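Local coordinates for protein angel homolog 2 (Homo sapiens, PDB 6RW0) that acts as a 2',3'-cyclic phosphatase of the CCR4 deadenylase family and probably binds mRNA 3'-untranslated regions, at residues K206-Q209 with L210-L214; L214-I217 with S218-H222; P280-P283 with P284-I288. All blocks are in the same frame, centred on the assembly; numbering follows the deposited sequence.

How the contacts relate
The three contacts are local, but two of them lie on one helix and the third packs against it. Contact 1 and contact 2 follow each other along helix 203-220, share Leu214 and have centres about 12 Å apart. Contact 3, in the loop between strands 253-255 and 329-331, leans on contact 1 with Ala211 CB 3.4 Å from Trp282 CH2 and Thr208 CG2 3.5 Å from Leu286 CD2. It reaches contact 2 more lightly, Ala215 CB lying 3.9 Å from Ile288 CD1. The side chain of Lys206 is about 12 Å from the bound magnesium ion; contact 2 instead holds a potassium ion at the far end of the helix.

Contact 1: K206-Q209 with L210-L214; sequences KLTQ and LAMLL
Successive turns of an alpha-helix meet here, in its buried part, from Lys206-Gln209 to Leu210-Leu214; this is helix 203-220, the crossover helix of the beta-alpha-beta unit formed with strands 189-195 and 231-236. The fold is that of the endonuclease/exonuclease/phosphatase family. Four backbone bonds in i to i+4 register tie the segments together: Leu210 N to Lys206 O (2.9 Å), Ala211 N to Leu207 O, Met212 N to Thr208 O and Leu213 N to Gln209 O (3.0 Å).

The first side-chain carbons of the later turn lie against carbonyl oxygens of the earlier one. Leu210 CB is 3.5 Å from Lys206 O, with Leu207 O scarcely farther. The Ala211 methyl likewise meets two, CB lying 3.5 Å from Leu207 O and as close to Thr208 O.

Outward, the Leu210 side chain touches Leu245, Phe248 and Ile249 of helix 244-251, Leu213 touches Met233 of strand 231-236, and Ala211, with only a methyl, lets Trp282 come close. Lys206 NZ bonds to Gln267 OE1 and to the carbonyls of Leu197 and Tyr198, whereas Thr208 OG1 turns back to the helix backbone at Asp204 O. Gln209 is extended beyond CG: OE1 accepts from Leu197 N, just after strand 189-195, and NE2 donates to Asn170 OD1, just before strand 171-179, so the flip of the amide is probably fixed.

Met212 leans back over the preceding turn. Its CG stands anti to the carbonyl carbon (chi1 -69°), which lays CG 3.3 Å from Thr208 O and brings SD to 4.4 Å from Thr208 CG2.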
loop_
_atom_site.group_PDB
_atom_site.type_symbol
_atom_site.label_atom_id
_atom_site.label_comp_id
_atom_site.label_asym_id
_atom_site.label_seq_id
_atom_site.Cartn_x
_atom_site.Cartn_y
_atom_site.Cartn_z
ATOM N N LYS A 206 -10.106 7.502 -6.416
ATOM C CA LYS A 206 -8.792 7.196 -5.857
ATOM C C LYS A 206 -8.286 8.310 -4.946
ATOM O O LYS A 206 -7.771 8.040 -3.854
ATOM C CB LYS A 206 -7.768 6.983 -6.964
ATOM C CG LYS A 206 -7.710 5.633 -7.582
ATOM C CD LYS A 206 -6.310 5.499 -8.190
ATOM C CE LYS A 206 -5.977 4.066 -8.515
ATOM N NZ LYS A 206 -6.709 3.553 -9.670
ATOM N N LEU A 207 -8.330 9.565 -5.422
ATOM C CA LEU A 207 -7.827 10.677 -4.614
ATOM C C LEU A 207 -8.652 10.856 -3.351
ATOM O O LEU A 207 -8.107 11.208 -2.296
ATOM C CB LEU A 207 -7.819 11.982 -5.414
ATOM C CG LEU A 207 -6.631 12.097 -6.362
ATOM C CD1 LEU A 207 -6.842 13.262 -7.306
ATOM C CD2 LEU A 207 -5.322 12.245 -5.615
ATOM N N THR A 208 -9.959 10.607 -3.422
ATOM C CA THR A 208 -10.794 10.760 -2.238
ATOM C C THR A 208 -10.510 9.652 -1.230
ATOM O O THR A 208 -10.447 9.910 -0.025
ATOM C CB THR A 208 -12.269 10.797 -2.636
ATOM O OG1 THR A 208 -12.490 11.833 -3.610
ATOM C CG2 THR A 208 -13.166 11.108 -1.450
ATOM N N GLN A 209 -10.335 8.415 -1.705
ATOM C CA GLN A 209 -9.918 7.325 -0.825
ATOM C C GLN A 209 -8.592 7.647 -0.154
ATOM O O GLN A 209 -8.434 7.486 1.061
ATOM C CB GLN A 209 -9.828 6.020 -1.617
ATOM C CG GLN A 209 -11.170 5.523 -2.127
ATOM C CD GLN A 209 -11.100 4.155 -2.785
ATOM O OE1 GLN A 209 -10.031 3.692 -3.178
ATOM N NE2 GLN A 209 -12.255 3.506 -2.918
ATOM N N LEU A 210 -7.618 8.111 -0.932
ATOM C CA LEU A 210 -6.344 8.507 -0.339
ATOM C C LEU A 210 -6.534 9.591 0.718
ATOM O O LEU A 210 -5.942 9.519 1.806
ATOM C CB LEU A 210 -5.394 8.975 -1.437
ATOM C CG LEU A 210 -4.050 9.513 -0.959
ATOM C CD1 LEU A 210 -3.253 8.416 -0.272
ATOM C CD2 LEU A 210 -3.265 10.106 -2.106
ATOM N N ALA A 211 -7.350 10.606 0.425
ATOM C CA ALA A 211 -7.594 11.668 1.400
ATOM C C ALA A 211 -8.184 11.103 2.688
ATOM O O ALA A 211 -7.854 11.565 3.787
ATOM C CB ALA A 211 -8.529 12.716 0.798
ATOM N N MET A 212 -9.071 10.114 2.574
ATOM C CA MET A 212 -9.659 9.500 3.759
ATOM C C MET A 212 -8.600 8.780 4.586
ATOM O O MET A 212 -8.605 8.871 5.818
ATOM C CB MET A 212 -10.780 8.553 3.339
ATOM C CG MET A 212 -11.983 9.291 2.788
ATOM S SD MET A 212 -13.161 8.240 1.907
ATOM C CE MET A 212 -14.040 7.609 3.225
ATOM N N LEU A 213 -7.686 8.059 3.935
ATOM C CA LEU A 213 -6.592 7.430 4.675
ATOM C C LEU A 213 -5.702 8.482 5.329
ATOM O O LEU A 213 -5.337 8.368 6.507
ATOM C CB LEU A 213 -5.756 6.550 3.750
ATOM C CG LEU A 213 -4.680 5.726 4.458
ATOM C CD1 LEU A 213 -5.315 4.666 5.343
ATOM C CD2 LEU A 213 -3.754 5.104 3.436
ATOM N N LEU A 214 -5.337 9.521 4.575
ATOM C CA LEU A 214 -4.484 10.571 5.127
ATOM C C LEU A 214 -5.149 11.273 6.306
ATOM O O LEU A 214 -4.476 11.622 7.287
ATOM C CB LEU A 214 -4.100 11.578 4.043
ATOM C CG LEU A 214 -3.202 11.047 2.931
ATOM C CD1 LEU A 214 -3.005 12.126 1.875
ATOM C CD2 LEU A 214 -1.849 10.552 3.438
#

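Contact 2: L214-I217 with S218-H222; sequences LAEI and SSVAH. With K (potassium ion), chain C.
Leu214 O accepts the amide of Ser218 N at 2.9 Å, the first of the i to i+4 bonds that carry helix 203-220 through its last turns. This is the crossover helix of a beta-alpha-beta unit in the endonuclease/exonuclease/phosphatase fold, and the Leu214 side chain packs on Met233 of the following strand, 231-236.

Ala215 O takes Ser219 N in the same register, and Ser218 CB rests against the carbonyl oxygens of both Leu214 and Ala215.

Glu216 O receives Val220 N, with Ser219 N as a second, weak donor. The Glu216 side chain points CG away from the backbone N (chi1 -172°) and then bends at chi2, so that the carboxylate runs obliquely past Val220 and OE2 lies 3.8 Å from Val220 CG2. That same methyl also meets Glu216 O, so one branch of the valine touches both the backbone and the side chain of the glutamate. The other carboxylate oxygen, OE1, is hydrogen-bonded to Tyr294 OH, which probably helps to keep the group from turning, and both Glu216 and Val220 touch Val174 of strand 171-179.

Ile217 O is taken by Ala221 N at 2.8 Å, and Ile217 CG2 meets Ala221 CB at 4.3 Å. Both side chains touch Ile231 of strand 231-236.

In the last turn Ser219 binds a potassium ion directly, and His222 joins in only through water. Ser219 grips the ion twice, through the carbonyl O at 2.7 Å and the hydroxyl OG at 3.0 Å. A water, itself 2.7 Å from the potassium, sits in the plane of the His222 ring and is hydrogen-bonded to ND1 at 2.8 Å.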
loop_
_atom_site.group_PDB
_atom_site.type_symbol
_atom_site.label_atom_id
_atom_site.label_comp_id
_atom_site.label_asym_id
_atom_site.label_seq_id
_atom_site.Cartn_x
_atom_site.Cartn_y
_atom_site.Cartn_z
ATOM N N LEU A 214 -5.337 9.521 4.575
ATOM C CA LEU A 214 -4.484 10.571 5.127
ATOM C C LEU A 214 -5.149 11.273 6.306
ATOM O O LEU A 214 -4.476 11.622 7.287
ATOM C CB LEU A 214 -4.100 11.578 4.043
ATOM C CG LEU A 214 -3.202 11.047 2.931
ATOM C CD1 LEU A 214 -3.005 12.126 1.875
ATOM C CD2 LEU A 214 -1.849 10.552 3.438
ATOM N N ALA A 215 -6.465 11.497 6.242
ATOM C CA ALA A 215 -7.159 12.109 7.372
ATOM C C ALA A 215 -7.109 11.213 8.603
ATOM O O ALA A 215 -6.912 11.694 9.718
ATOM C CB ALA A 215 -8.605 12.426 6.998
ATOM N N GLU A 216 -7.284 9.901 8.427
ATOM C CA GLU A 216 -7.183 9.013 9.580
ATOM C C GLU A 216 -5.779 9.067 10.173
ATOM O O GLU A 216 -5.613 9.141 11.397
ATOM C CB GLU A 216 -7.560 7.583 9.194
ATOM C CG GLU A 216 -7.656 6.661 10.390
ATOM C CD GLU A 216 -8.903 6.878 11.210
ATOM O OE1 GLU A 216 -9.879 7.483 10.707
ATOM O OE2 GLU A 216 -8.918 6.432 12.369
ATOM N N ILE A 217 -4.754 9.050 9.319
ATOM C CA ILE A 217 -3.379 9.146 9.804
ATOM C C ILE A 217 -3.161 10.449 10.557
ATOM O O ILE A 217 -2.514 10.473 11.616
ATOM C CB ILE A 217 -2.381 9.000 8.641
ATOM C CG1 ILE A 217 -2.499 7.611 8.026
ATOM C CG2 ILE A 217 -0.970 9.279 9.140
ATOM C CD1 ILE A 217 -1.715 7.456 6.725
ATOM N N SER A 218 -3.686 11.549 10.028
ATOM C CA SER A 218 -3.496 12.827 10.700
ATOM C C SER A 218 -4.087 12.821 12.101
ATOM O O SER A 218 -3.546 13.468 13.007
ATOM C CB SER A 218 -4.128 13.944 9.886
ATOM O OG SER A 218 -4.119 15.138 10.634
ATOM N N SER A 219 -5.184 12.106 12.308
ATOM C CA SER A 219 -5.767 12.051 13.639
ATOM C C SER A 219 -5.008 11.091 14.546
ATOM O O SER A 219 -4.768 11.402 15.723
ATOM C CB SER A 219 -7.232 11.653 13.530
ATOM O OG SER A 219 -7.841 11.772 14.794
ATOM N N VAL A 220 -4.633 9.923 14.028
ATOM C CA VAL A 220 -4.007 8.903 14.863
ATOM C C VAL A 220 -2.578 9.282 15.230
ATOM O O VAL A 220 -2.138 9.042 16.360
ATOM C CB VAL A 220 -4.076 7.548 14.139
ATOM C CG1 VAL A 220 -3.278 6.493 14.894
ATOM C CG2 VAL A 220 -5.514 7.114 13.953
ATOM N N ALA A 221 -1.818 9.850 14.280
ATOM C CA ALA A 221 -0.405 10.161 14.493
ATOM C C ALA A 221 -0.179 11.478 15.230
ATOM O O ALA A 221 0.958 11.780 15.611
ATOM C CB ALA A 221 0.348 10.207 13.159
ATOM N N HIS A 222 -1.221 12.263 15.449
ATOM C CA HIS A 222 -1.075 13.515 16.176
ATOM C C HIS A 222 -0.600 13.273 17.603
ATOM O O HIS A 222 -1.112 12.400 18.310
ATOM C CB HIS A 222 -2.435 14.216 16.166
ATOM C CG HIS A 222 -2.495 15.466 16.986
ATOM N ND1 HIS A 222 -3.154 15.524 18.192
ATOM C CD2 HIS A 222 -2.017 16.710 16.753
ATOM C CE1 HIS A 222 -3.057 16.749 18.684
ATOM N NE2 HIS A 222 -2.377 17.487 17.827
HETATM K K K C . -6.401 13.076 17.037
HETATM O O HOH W 1 -4.870 13.544 19.223
#

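Contact 3: P280-P283 with P284-I288; sequences PIWP and PNLGI
Pro284, joined directly to Pro283, opens a short 3-10 turn, 284-286. The two rings are chain neighbours and approach closely, with Pro283 CB lying 3.4 Å from Pro284 CD.

Asn285 brings OD1 against the ring of Pro283, two residues back, 3.3 Å from CG and nearly as close to CB, the two side chains crossing obliquely. Its CG occupies the position between backbone N and carbonyl carbon (chi1 66°), which swings the amide back toward Pro283. ND2 has a weak hydrogen bond to Asp162 O.

Leu286 N donates to Pro283 O at 3.3 Å, an i to i+3 bond. Its side chain then lies on the indole of Trp282. Leu286 CD2 sits over one face in a CH-pi contact, 3.8 Å from the centroid of the five-membered ring and 20° off its normal. The segments belong to the loop between strands 253-255 and 329-331 of this endonuclease/exonuclease/phosphatase fold, and Trp282 and Leu286 together press the loop onto Thr208 of helix 203-220. Gly287 has a positive phi, a backbone shape that favours glycine, as the chain leaves the 3-10 turn.

Ile288 lies beyond the turn. Its O accepts Trp282 NE1 at 2.9 Å, only 3° out of the indole plane, and a phenylalanine in place of Trp282 would probably leave the Ile288 carbonyl without the indole donor, and the ring no longer tied at its edge to Ile288. A water is hydrogen-bonded to Pro283 O and accepts from Ile288 N, bridging the segments. Ile288 CG2 comes against the benzene part of the indole, 3.9 Å from Trp282 CZ2.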
loop_
_atom_site.group_PDB
_atom_site.type_symbol
_atom_site.label_atom_id
_atom_site.label_comp_id
_atom_site.label_asym_id
_atom_site.label_seq_id
_atom_site.Cartn_x
_atom_site.Cartn_y
_atom_site.Cartn_z
ATOM N N PRO A 280 -14.424 21.368 -5.327
ATOM C CA PRO A 280 -13.505 20.361 -4.801
ATOM C C PRO A 280 -13.821 18.977 -5.374
ATOM O O PRO A 280 -14.875 18.737 -5.985
ATOM C CB PRO A 280 -13.794 20.391 -3.298
ATOM C CG PRO A 280 -15.269 20.621 -3.257
ATOM C CD PRO A 280 -15.526 21.629 -4.378
ATOM N N ILE A 281 -12.897 18.054 -5.125
ATOM C CA ILE A 281 -13.006 16.716 -5.696
ATOM C C ILE A 281 -14.187 15.973 -5.093
ATOM O O ILE A 281 -14.897 15.239 -5.791
ATOM C CB ILE A 281 -11.690 15.949 -5.495
ATOM C CG1 ILE A 281 -10.553 16.619 -6.274
ATOM C CG2 ILE A 281 -11.851 14.482 -5.904
ATOM C CD1 ILE A 281 -9.172 16.014 -5.994
ATOM N N TRP A 282 -14.378 16.126 -3.792
ATOM C CA TRP A 282 -15.392 15.392 -3.004
ATOM C C TRP A 282 -16.304 16.384 -2.293
ATOM O O TRP A 282 -15.894 17.507 -2.096
ATOM C CB TRP A 282 -14.680 14.440 -2.028
ATOM C CG TRP A 282 -13.808 15.117 -1.020
ATOM C CD1 TRP A 282 -14.198 15.796 0.094
ATOM C CD2 TRP A 282 -12.379 15.171 -1.038
ATOM N NE1 TRP A 282 -13.110 16.273 0.760
ATOM C CE2 TRP A 282 -11.981 15.914 0.090
ATOM C CE3 TRP A 282 -11.404 14.670 -1.897
ATOM C CZ2 TRP A 282 -10.649 16.153 0.379
ATOM C CZ3 TRP A 282 -10.085 14.912 -1.610
ATOM C CH2 TRP A 282 -9.719 15.650 -0.491
ATOM N N PRO A 283 -17.538 16.007 -1.946
ATOM C CA PRO A 283 -18.452 16.951 -1.343
ATOM C C PRO A 283 -18.190 17.301 0.130
ATOM O O PRO A 283 -17.542 16.589 0.795
ATOM C CB PRO A 283 -19.815 16.276 -1.520
ATOM C CG PRO A 283 -19.504 14.822 -1.486
ATOM C CD PRO A 283 -18.190 14.724 -2.220
ATOM N N PRO A 284 -18.778 18.398 0.643
ATOM C CA PRO A 284 -18.596 18.796 2.031
ATOM C C PRO A 284 -19.086 17.791 3.079
ATOM O O PRO A 284 -18.547 17.785 4.130
ATOM C CB PRO A 284 -19.406 20.085 2.214
ATOM C CG PRO A 284 -19.974 20.431 0.879
ATOM C CD PRO A 284 -19.556 19.378 -0.116
ATOM N N ASN A 285 -20.025 16.899 2.753
ATOM C CA ASN A 285 -20.541 15.908 3.727
ATOM C C ASN A 285 -19.516 14.796 4.021
ATOM O O ASN A 285 -19.798 14.024 4.879
ATOM C CB ASN A 285 -21.962 15.428 3.423
ATOM C CG ASN A 285 -22.116 14.628 2.159
ATOM O OD1 ASN A 285 -21.459 14.913 1.183
ATOM N ND2 ASN A 285 -23.025 13.677 2.177
ATOM N N LEU A 286 -18.411 14.676 3.284
ATOM C CA LEU A 286 -17.309 13.767 3.651
ATOM C C LEU A 286 -16.676 14.238 4.969
ATOM O O LEU A 286 -16.233 13.412 5.716
ATOM C CB LEU A 286 -16.271 13.702 2.532
ATOM C CG LEU A 286 -15.178 12.667 2.774
ATOM C CD1 LEU A 286 -15.784 11.314 3.066
ATOM C CD2 LEU A 286 -14.223 12.572 1.606
ATOM N N GLY A 287 -16.593 15.541 5.207
ATOM C CA GLY A 287 -15.989 16.068 6.441
ATOM C C GLY A 287 -14.473 16.029 6.434
ATOM O O GLY A 287 -13.908 15.797 7.458
ATOM N N ILE A 288 -13.892 16.149 5.256
ATOM C CA ILE A 288 -12.421 16.186 5.103
ATOM C C ILE A 288 -12.071 17.462 4.332
ATOM O O ILE A 288 -12.625 17.690 3.282
ATOM C CB ILE A 288 -11.887 14.898 4.452
ATOM C CG1 ILE A 288 -12.133 13.705 5.376
ATOM C CG2 ILE A 288 -10.417 15.046 4.107
ATOM C CD1 ILE A 288 -11.756 12.372 4.772
HETATM O O HOH W 2 -15.514 17.286 2.909
#